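Long-range contact in purine nucleoside phosphorylase (Schistosoma mansoni, PDB 6B4Q), which probably catalyses the reversible phosphorolysis of purine nucleosides such as inosine and guanosine to the free base and ribose 1-phosphate: residues N117-I122 with S241-N246. Residues are numbered along the deposited sequence; the frame is centred on the assembly and turned at random.
With CQG (pyridin-4-ol), chain H.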
ATOM      1  N   ASN A 117      15.345  12.556 -11.787  1.00 19.61           N
ATOM      2  CA  ASN A 117      15.253  12.218 -10.366  1.00 18.55           C
ATOM      3  C   ASN A 117      16.581  11.648  -9.872  1.00 19.87           C
ATOM      4  O   ASN A 117      17.481  11.339 -10.657  1.00 20.52           O
ATOM      5  CB  ASN A 117      14.087  11.255 -10.101  1.00 20.47           C
ATOM      6  CG  ASN A 117      14.276   9.879 -10.739  1.00 23.47           C
ATOM      7  OD1 ASN A 117      15.240   9.201 -10.465  1.00 23.98           O
ATOM      8  ND2 ASN A 117      13.308   9.447 -11.542  1.00 31.26           N
ATOM      9  N   LEU A 118      16.707  11.580  -8.537  1.00 18.75           N
ATOM     10  CA  LEU A 118      17.807  10.904  -7.854  1.00 19.07           C
ATOM     11  C   LEU A 118      17.313   9.562  -7.304  1.00 19.95           C
ATOM     12  O   LEU A 118      16.181   9.454  -6.804  1.00 21.12           O
ATOM     13  CB  LEU A 118      18.380  11.781  -6.745  1.00 22.88           C
ATOM     14  CG  LEU A 118      19.291  12.928  -7.273  1.00 27.68           C
ATOM     15  CD1 LEU A 118      19.085  14.197  -6.471  1.00 39.68           C
ATOM     16  CD2 LEU A 118      20.721  12.467  -7.232  1.00 31.22           C
ATOM     17  N   ALA A 119      18.128   8.518  -7.460  1.00 19.74           N
ATOM     18  CA  ALA A 119      17.677   7.161  -7.156  1.00 17.90           C
ATOM     19  C   ALA A 119      18.814   6.303  -6.604  1.00 21.19           C
ATOM     20  O   ALA A 119      19.999   6.629  -6.757  1.00 20.02           O
ATOM     21  CB  ALA A 119      17.089   6.499  -8.407  1.00 17.92           C
ATOM     22  N   GLY A 120      18.435   5.171  -6.001  1.00 18.11           N
ATOM     23  CA  GLY A 120      19.387   4.144  -5.594  1.00 20.18           C
ATOM     24  C   GLY A 120      19.520   3.029  -6.629  1.00 19.69           C
ATOM     25  O   GLY A 120      18.543   2.654  -7.276  1.00 19.21           O
ATOM     26  N   GLY A 121      20.749   2.538  -6.793  1.00 19.11           N
ATOM     27  CA  GLY A 121      20.996   1.413  -7.696  1.00 20.33           C
ATOM     28  C   GLY A 121      20.743   0.061  -7.041  1.00 21.15           C
ATOM     29  O   GLY A 121      21.187  -0.191  -5.914  1.00 22.49           O
ATOM     30  N   ILE A 122      20.041  -0.824  -7.759  1.00 21.31           N
ATOM     31  CA  ILE A 122      19.811  -2.202  -7.346  1.00 20.99           C
ATOM     32  C   ILE A 122      20.613  -3.173  -8.222  1.00 21.47           C
ATOM     33  O   ILE A 122      21.328  -4.033  -7.714  1.00 26.54           O
ATOM     34  CB  ILE A 122      18.301  -2.542  -7.384  1.00 20.61           C
ATOM     35  CG1 ILE A 122      17.454  -1.617  -6.477  1.00 20.92           C
ATOM     36  CG2 ILE A 122      18.099  -3.999  -7.023  1.00 22.16           C
ATOM     37  CD1 ILE A 122      17.715  -1.751  -4.993  1.00 23.03           C
ATOM     38  N   SER A 241      17.018   8.652 -14.308  1.00 17.80           N
ATOM     39  CA  SER A 241      17.486   8.619 -12.919  1.00 16.51           C
ATOM     40  C   SER A 241      19.000   8.858 -12.860  1.00 18.11           C
ATOM     41  O   SER A 241      19.755   8.294 -13.655  1.00 21.70           O
ATOM     42  CB  SER A 241      17.183   7.272 -12.254  1.00 17.11           C
ATOM     43  OG  SER A 241      15.797   7.056 -11.977  1.00 20.43           O
ATOM     44  N   LEU A 242      19.441   9.682 -11.891  1.00 17.55           N
ATOM     45  CA  LEU A 242      20.847   9.800 -11.512  1.00 16.88           C
ATOM     46  C   LEU A 242      21.084   8.909 -10.296  1.00 20.52           C
ATOM     47  O   LEU A 242      20.394   9.046  -9.282  1.00 20.21           O
ATOM     48  CB  LEU A 242      21.208  11.251 -11.192  1.00 21.12           C
ATOM     49  CG  LEU A 242      22.594  11.475 -10.568  1.00 20.72           C
ATOM     50  CD1 LEU A 242      23.733  10.942 -11.435  1.00 22.92           C
ATOM     51  CD2 LEU A 242      22.809  12.979 -10.361  1.00 23.04           C
ATOM     52  N   ILE A 243      22.027   7.985 -10.406  1.00 17.93           N
ATOM     53  CA  ILE A 243      22.279   7.003  -9.352  1.00 19.99           C
ATOM     54  C   ILE A 243      23.191   7.615  -8.295  1.00 20.41           C
ATOM     55  O   ILE A 243      24.318   8.027  -8.585  1.00 21.60           O
ATOM     56  CB  ILE A 243      22.899   5.724  -9.930  1.00 20.39           C
ATOM     57  CG1 ILE A 243      21.992   5.089 -10.998  1.00 21.33           C
ATOM     58  CG2 ILE A 243      23.266   4.744  -8.814  1.00 20.24           C
ATOM     59  CD1 ILE A 243      20.549   4.790 -10.486  1.00 21.56           C
ATOM     60  N   ALA A 244      22.712   7.688  -7.060  1.00 21.49           N
ATOM     61  CA  ALA A 244      23.530   8.246  -5.991  1.00 22.26           C
ATOM     62  C   ALA A 244      24.424   7.219  -5.292  1.00 20.12           C
ATOM     63  O   ALA A 244      25.431   7.602  -4.698  1.00 20.80           O
ATOM     64  CB  ALA A 244      22.621   8.913  -4.959  1.00 23.43           C
ATOM     65  N   ASN A 245      24.100   5.938  -5.380  1.00 20.83           N
ATOM     66  CA  ASN A 245      24.729   4.878  -4.611  1.00 22.19           C
ATOM     67  C   ASN A 245      24.140   3.574  -5.094  1.00 25.13           C
ATOM     68  O   ASN A 245      23.062   3.570  -5.687  1.00 24.52           O
ATOM     69  CB  ASN A 245      24.457   5.029  -3.128  1.00 21.50           C
ATOM     70  CG  ASN A 245      22.986   4.816  -2.796  1.00 27.93           C
ATOM     71  OD1 ASN A 245      22.125   5.601  -3.222  1.00 28.15           O
ATOM     72  ND2 ASN A 245      22.679   3.740  -2.046  1.00 26.11           N
ATOM     73  N   ASN A 246      24.812   2.461  -4.773  1.00 22.48           N
ATOM     74  CA  ASN A 246      24.265   1.126  -5.029  1.00 20.49           C
ATOM     75  C   ASN A 246      23.829   0.525  -3.689  1.00 21.66           C
ATOM     76  O   ASN A 246      24.674   0.178  -2.852  1.00 21.94           O
ATOM     77  CB  ASN A 246      25.278   0.218  -5.738  1.00 23.85           C
ATOM     78  CG  ASN A 246      24.653  -1.068  -6.194  1.00 26.18           C
ATOM     79  OD1 ASN A 246      24.321  -1.905  -5.367  1.00 25.08           O
ATOM     80  ND2 ASN A 246      24.447  -1.230  -7.519  1.00 26.37           N
TER
HETATM   81  C4  CQG H 307      17.376   5.740  -2.597  0.97 24.25           C
HETATM   82  C3  CQG H 307      18.748   5.574  -2.613  0.97 25.61           C
HETATM   83  C2  CQG H 307      18.987   7.766  -3.476  0.97 23.38           C
HETATM   84  C1  CQG H 307      17.617   7.935  -3.451  0.97 26.99           C
HETATM   85  O   CQG H 307      15.462   7.117  -3.000  0.97 21.96           O
HETATM   86  C   CQG H 307      16.842   6.909  -3.014  0.97 22.93           C
HETATM   87  N   CQG H 307      19.534   6.584  -3.050  0.97 22.80           N
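The hydroxyl of Ser241 donates a hydrogen bond to the side-chain amide of Asn117, OG to OD1 at 2.7 Å, meeting the amide carbonyl in its own plane on a lone pair. In Asn117 a chi1 of 66° tucks CG over the backbone, which brings OD1 to the serine; the other end of the amide, ND2, is held by Thr223. On the sheet face bearing the ligand, Leu118 and Leu242 run side by side, CD2 to CD2 at 3.8 Å, against helix 259-283. The backbones pair in parallel: Leu242 N bonds Asn117 O at 2.8 Å, and Ala119 bonds through N to Leu242 O and through O to Ala244 N. Ala244 then forms a beta bulge before pairing resumes with Gly121 N on Asn245 O at 2.8 Å. Pyridin-4-ol lies over Gly120, whose CA is 3.4 Å from ligand C3; lacking a side chain, the glycine leaves room for the ring. Asn245 OD1 comes within 2.8 Å of the ligand N, while Asp250 receives a bond from Asn245 ND2 and so fixes the amide's rotation. Asn246 N-caps helix 247-253, OD1 accepting from Leu249 N. Parallel strand ends floored by glycine and edged by asparagine are consistent with the purine-base pocket of the phosphorylase superfamily fold.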